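Local coordinates for conserved exported protein (Bacteroides fragilis, PDB 3CLW) that is of unknown function but probably hydrolyses O-glycosidic bonds, as a glycoside hydrolase, at residues E84-N90 with S195-G199; G462-T468 with R489-V495. All blocks are in the same frame, centred on the assembly; numbering follows the deposited sequence.

In the fold
Contacts 1 and 2 sit on opposite sides of the chain's centre, with their own centres 40 Å apart and their nearest atoms about 26 Å from each other, and they do not touch. Contact 1 closes before contact 2 opens along the sequence. It ties together two strand-to-helix loops of the TIM barrel, those following strands 68-71 and 178-182. Such loops gather at the C-terminal ends of the barrel strands, where TIM-barrel enzymes have their active site, so contact 1 belongs to the probable catalytic end. Contact 2 lies in the distant beta domain, pairing the last strand of the chain, 490-495, with strand 461-467 beside helix 391-400.

Contact 1. Residues E84-N90 with S195-G199; sequences EVDNSWN and SFQEG
The Phe196 ring has the amide nitrogen of Asn90 over one face, ND2 standing 3.3 Å above the plane and offset toward the rim, with the amide turned 78° from the ring. Asn87 ND2 comes in obliquely, 3.4 Å from Phe196 CD1, its amide plane inclined by 39°. Both amides also donate to the backbone carbonyl of the same residue: Phe196 O accepts from Asn90 ND2 at 2.8 Å and from Asn87 ND2 at 3.1 Å, the two donors arriving from opposite faces of the carbonyl plane. The bond from Asn90 is the straighter; Asn87 ND2 stands well above that plane.

Asn87 CG lies between its backbone N and carbonyl carbon (chi1 66°), and from there ND2 also donates to Asp86 OD1 while OD1 accepts from Asn90 N, an Asx motif that fixes the amide's rotation. Asp86 bonds Ser195 twice, its backbone N to Ser195 O (2.8 Å) and its OD2 from Ser195 OG (3.0 Å), the hydroxyl approaching from above the carboxylate plane. Val85 supplies the apolar part, CG2 lying 3.8 Å from Glu198 CG, and a water links Asn90 O to Glu198 N.

One carbonyl gripped by two amides thus helps hold two strand-to-helix loops of the barrel in a set relation without regular secondary structure.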
loop_
_atom_site.group_PDB
_atom_site.type_symbol
_atom_site.label_atom_id
_atom_site.label_comp_id
_atom_site.label_asym_id
_atom_site.label_seq_id
_atom_site.Cartn_x
_atom_site.Cartn_y
_atom_site.Cartn_z
ATOM N N GLU A 84 19.263 -2.296 -20.059
ATOM C CA GLU A 84 18.098 -1.775 -19.335
ATOM C C GLU A 84 17.172 -2.882 -18.838
ATOM O O GLU A 84 17.501 -4.068 -18.938
ATOM C CB GLU A 84 17.326 -0.817 -20.244
ATOM C CG GLU A 84 17.757 0.639 -20.127
ATOM C CD GLU A 84 17.292 1.307 -18.806
ATOM O OE1 GLU A 84 16.707 0.628 -17.942
ATOM O OE2 GLU A 84 17.530 2.517 -18.623
ATOM N N VAL A 85 16.021 -2.493 -18.287
ATOM C CA VAL A 85 14.949 -3.435 -17.949
ATOM C C VAL A 85 14.751 -4.395 -19.123
ATOM O O VAL A 85 14.651 -3.970 -20.294
ATOM C CB VAL A 85 13.627 -2.674 -17.625
ATOM C CG1 VAL A 85 12.470 -3.633 -17.300
ATOM C CG2 VAL A 85 13.860 -1.693 -16.463
ATOM N N ASP A 86 14.713 -5.687 -18.810
ATOM C CA ASP A 86 14.823 -6.737 -19.838
ATOM C C ASP A 86 13.495 -7.227 -20.441
ATOM O O ASP A 86 13.473 -8.215 -21.176
ATOM C CB ASP A 86 15.674 -7.920 -19.323
ATOM C CG ASP A 86 15.041 -8.656 -18.146
ATOM O OD1 ASP A 86 13.820 -8.562 -17.907
ATOM O OD2 ASP A 86 15.784 -9.359 -17.433
ATOM N N ASN A 87 12.397 -6.536 -20.149
ATOM C CA ASN A 87 11.098 -6.963 -20.629
ATOM C C ASN A 87 10.199 -5.748 -20.848
ATOM O O ASN A 87 10.447 -4.641 -20.305
ATOM C CB ASN A 87 10.463 -7.924 -19.618
ATOM C CG ASN A 87 10.138 -7.245 -18.322
ATOM O OD1 ASN A 87 9.094 -6.607 -18.206
ATOM N ND2 ASN A 87 11.039 -7.356 -17.331
ATOM N N SER A 88 9.147 -5.961 -21.632
ATOM C CA SER A 88 8.316 -4.869 -22.096
ATOM C C SER A 88 7.253 -4.436 -21.101
ATOM O O SER A 88 6.780 -3.300 -21.172
ATOM C CB SER A 88 7.693 -5.198 -23.455
ATOM O OG SER A 88 6.806 -6.281 -23.337
ATOM N N TRP A 89 6.870 -5.322 -20.185
ATOM C CA TRP A 89 5.889 -4.968 -19.158
ATOM C C TRP A 89 6.392 -3.862 -18.205
ATOM O O TRP A 89 5.646 -2.958 -17.820
ATOM C CB TRP A 89 5.573 -6.192 -18.315
ATOM C CG TRP A 89 4.569 -7.155 -18.891
ATOM C CD1 TRP A 89 4.816 -8.425 -19.362
ATOM C CD2 TRP A 89 3.157 -6.942 -19.018
ATOM N NE1 TRP A 89 3.636 -9.004 -19.787
ATOM C CE2 TRP A 89 2.604 -8.124 -19.579
ATOM C CE3 TRP A 89 2.298 -5.864 -18.717
ATOM C CZ2 TRP A 89 1.237 -8.258 -19.831
ATOM C CZ3 TRP A 89 0.945 -6.001 -18.960
ATOM C CH2 TRP A 89 0.428 -7.187 -19.518
ATOM N N ASN A 90 7.666 -3.978 -17.815
ATOM C CA ASN A 90 8.193 -3.281 -16.646
ATOM C C ASN A 90 9.015 -2.041 -16.965
ATOM O O ASN A 90 9.530 -1.395 -16.049
ATOM C CB ASN A 90 9.007 -4.242 -15.795
ATOM C CG ASN A 90 8.163 -5.362 -15.217
ATOM O OD1 ASN A 90 6.963 -5.402 -15.395
ATOM N ND2 ASN A 90 8.799 -6.268 -14.529
ATOM N N SER A 195 17.601 -7.094 -13.418
ATOM C CA SER A 195 17.307 -6.299 -14.597
ATOM C C SER A 195 15.861 -6.504 -15.041
ATOM O O SER A 195 15.484 -6.105 -16.138
ATOM C CB SER A 195 18.258 -6.666 -15.732
ATOM O OG SER A 195 18.095 -8.036 -16.032
ATOM N N PHE A 196 15.067 -7.123 -14.173
ATOM C CA PHE A 196 13.629 -7.366 -14.425
ATOM C C PHE A 196 12.794 -6.071 -14.276
ATOM O O PHE A 196 11.629 -6.011 -14.640
ATOM C CB PHE A 196 13.152 -8.498 -13.467
ATOM C CG PHE A 196 11.671 -8.841 -13.557
ATOM C CD1 PHE A 196 11.138 -9.446 -14.702
ATOM C CD2 PHE A 196 10.819 -8.590 -12.476
ATOM C CE1 PHE A 196 9.760 -9.763 -14.782
ATOM C CE2 PHE A 196 9.452 -8.907 -12.540
ATOM C CZ PHE A 196 8.928 -9.498 -13.701
ATOM N N GLN A 197 13.438 -5.008 -13.804
ATOM C CA GLN A 197 12.768 -3.921 -13.109
ATOM C C GLN A 197 13.740 -2.764 -12.832
ATOM O O GLN A 197 14.910 -3.003 -12.539
ATOM C CB GLN A 197 12.327 -4.471 -11.751
ATOM C CG GLN A 197 11.292 -3.698 -11.153
ATOM C CD GLN A 197 11.187 -3.903 -9.654
ATOM O OE1 GLN A 197 11.173 -5.021 -9.162
ATOM N NE2 GLN A 197 11.009 -2.805 -8.940
ATOM N N GLU A 198 13.228 -1.532 -12.874
ATOM C CA GLU A 198 13.939 -0.341 -12.396
ATOM C C GLU A 198 14.217 -0.407 -10.890
ATOM O O GLU A 198 13.405 -0.911 -10.115
ATOM C CB GLU A 198 13.123 0.918 -12.686
ATOM C CG GLU A 198 12.838 1.164 -14.161
ATOM C CD GLU A 198 11.995 2.399 -14.425
ATOM O OE1 GLU A 198 11.928 2.818 -15.613
ATOM O OE2 GLU A 198 11.398 2.961 -13.459
ATOM N N GLY A 199 15.366 0.110 -10.466
ATOM C CA GLY A 199 15.702 0.080 -9.041
ATOM C C GLY A 199 16.986 0.783 -8.696
ATOM O O GLY A 199 17.821 1.063 -9.568
HETATM O O HOH W 1 10.233 -1.067 -13.616
#

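Contact 2. Residues G462-T468 with R489-V495; sequences GKVYLTT and RSVATIV
Six backbone hydrogen bonds join Lys463, Tyr465 and Thr467 to Val495, Thr493 and Val491, each pair exchanging one bond in each direction. The shortest, from Thr493 N to Tyr465 O, measures 2.8 Å. Thr467 N lies 3.0 Å from Val491 O, and its N-H points almost straight at that acceptor (175°). Val464 with Ile494 and Leu466 with Ala492 form the intervening non-hydrogen-bonded pairs. There the alpha carbons draw closer, and CA-H...O contacts supplement the bonds, as from Ile494 CA to Lys463 O.

Apolar packing occurs on both faces. On the one bearing Val464, Leu466, Ala492 and Ile494, the valine and isoleucine side chains lie side by side, Val464 CG2 being 4.1 Å from Ile494 CG1. Leu466 sends CG anti to its backbone N (chi1 -162°), and its CD1 branch settles 3.8 Å from Ala492 CB. On the other face Tyr465 crosses Val495, with CE2 3.9 Å from Val495 CG2, while Thr493 O lies at the edge of the ring, near its plane. Phe402 and Tyr475 also meet this ring. Beyond the last bridge, Thr468 CG2 rests against Ser490 CB at 3.8 Å.

The polar ends of two threonines on the tyrosine face turn to the region of helix 391-400: Thr467 OG1 bonds Asn398 ND2, and Thr493 OG1 bonds Asn398 O. Strands 474-480 and 438-444 continue the pairing on the far sides of 461-467 and 490-495 respectively, and Arg489 and Ser490 both face Asn444 in a G1 beta bulge.

The N-to-C directions of segments 462-467 and 490-495 lie 161° apart, as two inner antiparallel strands of the C-terminal beta domain that accompanies the TIM barrel in family 30 glycoside hydrolases.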
loop_
_atom_site.group_PDB
_atom_site.type_symbol
_atom_site.label_atom_id
_atom_site.label_comp_id
_atom_site.label_asym_id
_atom_site.label_seq_id
_atom_site.Cartn_x
_atom_site.Cartn_y
_atom_site.Cartn_z
ATOM N N GLY A 462 -26.344 -3.596 13.852
ATOM C CA GLY A 462 -25.447 -3.142 12.805
ATOM C C GLY A 462 -25.611 -3.907 11.503
ATOM O O GLY A 462 -26.058 -5.044 11.493
ATOM N N LYS A 463 -25.250 -3.266 10.399
ATOM C CA LYS A 463 -25.190 -3.920 9.102
ATOM C C LYS A 463 -23.951 -4.788 8.991
ATOM O O LYS A 463 -22.850 -4.391 9.396
ATOM C CB LYS A 463 -25.251 -2.884 7.986
ATOM C CG LYS A 463 -26.613 -2.238 7.909
ATOM C CD LYS A 463 -26.681 -1.085 6.915
ATOM C CE LYS A 463 -28.094 -0.554 6.862
ATOM N NZ LYS A 463 -28.292 0.360 5.717
ATOM N N VAL A 464 -24.141 -5.995 8.481
ATOM C CA VAL A 464 -23.058 -6.940 8.406
ATOM C C VAL A 464 -22.724 -7.197 6.941
ATOM O O VAL A 464 -23.632 -7.358 6.095
ATOM C CB VAL A 464 -23.405 -8.251 9.138
ATOM C CG1 VAL A 464 -22.368 -9.323 8.871
ATOM C CG2 VAL A 464 -23.561 -8.001 10.619
ATOM N N TYR A 465 -21.412 -7.209 6.662
ATOM C CA TYR A 465 -20.847 -7.491 5.339
ATOM C C TYR A 465 -19.799 -8.569 5.503
ATOM O O TYR A 465 -18.925 -8.458 6.364
ATOM C CB TYR A 465 -20.245 -6.226 4.760
ATOM C CG TYR A 465 -21.213 -5.077 4.691
ATOM C CD1 TYR A 465 -21.970 -4.839 3.529
ATOM C CD2 TYR A 465 -21.392 -4.215 5.781
ATOM C CE1 TYR A 465 -22.874 -3.756 3.469
ATOM C CE2 TYR A 465 -22.281 -3.137 5.719
ATOM C CZ TYR A 465 -23.027 -2.922 4.573
ATOM O OH TYR A 465 -23.912 -1.853 4.507
ATOM N N LEU A 466 -19.881 -9.610 4.681
ATOM C CA LEU A 466 -19.196 -10.873 4.937
ATOM C C LEU A 466 -18.455 -11.427 3.721
ATOM O O LEU A 466 -19.039 -11.526 2.625
ATOM C CB LEU A 466 -20.227 -11.898 5.406
ATOM C CG LEU A 466 -19.828 -13.177 6.127
ATOM C CD1 LEU A 466 -19.068 -12.835 7.389
ATOM C CD2 LEU A 466 -21.066 -13.968 6.491
ATOM N N THR A 467 -17.173 -11.762 3.940
ATOM C CA THR A 467 -16.305 -12.424 2.963
ATOM C C THR A 467 -15.897 -13.827 3.459
ATOM O O THR A 467 -15.331 -13.992 4.535
ATOM C CB THR A 467 -15.026 -11.593 2.665
ATOM O OG1 THR A 467 -15.395 -10.294 2.210
ATOM C CG2 THR A 467 -14.171 -12.261 1.580
ATOM N N THR A 468 -16.219 -14.836 2.664
ATOM C CA THR A 468 -15.873 -16.204 2.981
ATOM C C THR A 468 -15.388 -16.889 1.706
ATOM O O THR A 468 -15.215 -16.241 0.654
ATOM C CB THR A 468 -17.100 -16.995 3.494
ATOM O OG1 THR A 468 -18.058 -17.100 2.436
ATOM C CG2 THR A 468 -17.727 -16.323 4.682
ATOM N N ARG A 489 -13.283 -19.130 9.143
ATOM C CA ARG A 489 -12.525 -18.697 7.965
ATOM C C ARG A 489 -13.176 -17.524 7.156
ATOM O O ARG A 489 -13.310 -17.566 5.913
ATOM C CB ARG A 489 -12.186 -19.918 7.104
ATOM C CG ARG A 489 -11.472 -21.030 7.896
ATOM C CD ARG A 489 -10.106 -20.552 8.395
ATOM N NE ARG A 489 -9.151 -20.511 7.292
ATOM C CZ ARG A 489 -7.946 -19.955 7.343
ATOM N NH1 ARG A 489 -7.518 -19.383 8.458
ATOM N NH2 ARG A 489 -7.169 -19.969 6.259
ATOM N N SER A 490 -13.536 -16.471 7.893
ATOM C CA SER A 490 -14.280 -15.346 7.347
ATOM C C SER A 490 -13.751 -14.011 7.827
ATOM O O SER A 490 -13.102 -13.944 8.874
ATOM C CB SER A 490 -15.734 -15.445 7.791
ATOM O OG SER A 490 -15.884 -15.123 9.168
ATOM N N VAL A 491 -14.059 -12.953 7.073
ATOM C CA VAL A 491 -13.922 -11.587 7.553
ATOM C C VAL A 491 -15.285 -10.907 7.545
ATOM O O VAL A 491 -15.991 -10.945 6.548
ATOM C CB VAL A 491 -12.935 -10.769 6.700
ATOM C CG1 VAL A 491 -12.587 -9.479 7.419
ATOM C CG2 VAL A 491 -11.688 -11.571 6.428
ATOM N N ALA A 492 -15.674 -10.313 8.664
ATOM C CA ALA A 492 -16.958 -9.579 8.748
ATOM C C ALA A 492 -16.693 -8.132 9.056
ATOM O O ALA A 492 -15.856 -7.827 9.900
ATOM C CB ALA A 492 -17.860 -10.160 9.830
ATOM N N THR A 493 -17.378 -7.245 8.348
ATOM C CA THR A 493 -17.452 -5.861 8.766
ATOM C C THR A 493 -18.841 -5.584 9.320
ATOM O O THR A 493 -19.844 -5.941 8.683
ATOM C CB THR A 493 -17.136 -4.921 7.639
ATOM O OG1 THR A 493 -15.849 -5.282 7.151
ATOM C CG2 THR A 493 -17.095 -3.462 8.143
ATOM N N ILE A 494 -18.857 -4.962 10.512
ATOM C CA ILE A 494 -20.069 -4.583 11.211
ATOM C C ILE A 494 -20.122 -3.070 11.355
ATOM O O ILE A 494 -19.242 -2.453 11.988
ATOM C CB ILE A 494 -20.177 -5.294 12.600
ATOM C CG1 ILE A 494 -20.118 -6.833 12.449
ATOM C CG2 ILE A 494 -21.453 -4.869 13.326
ATOM C CD1 ILE A 494 -18.776 -7.457 12.825
ATOM N N VAL A 495 -21.153 -2.471 10.761
ATOM C CA VAL A 495 -21.297 -1.012 10.732
ATOM C C VAL A 495 -22.462 -0.554 11.599
ATOM O O VAL A 495 -23.602 -0.953 11.362
ATOM C CB VAL A 495 -21.527 -0.477 9.285
ATOM C CG1 VAL A 495 -21.589 1.032 9.290
ATOM C CG2 VAL A 495 -20.440 -0.966 8.343
#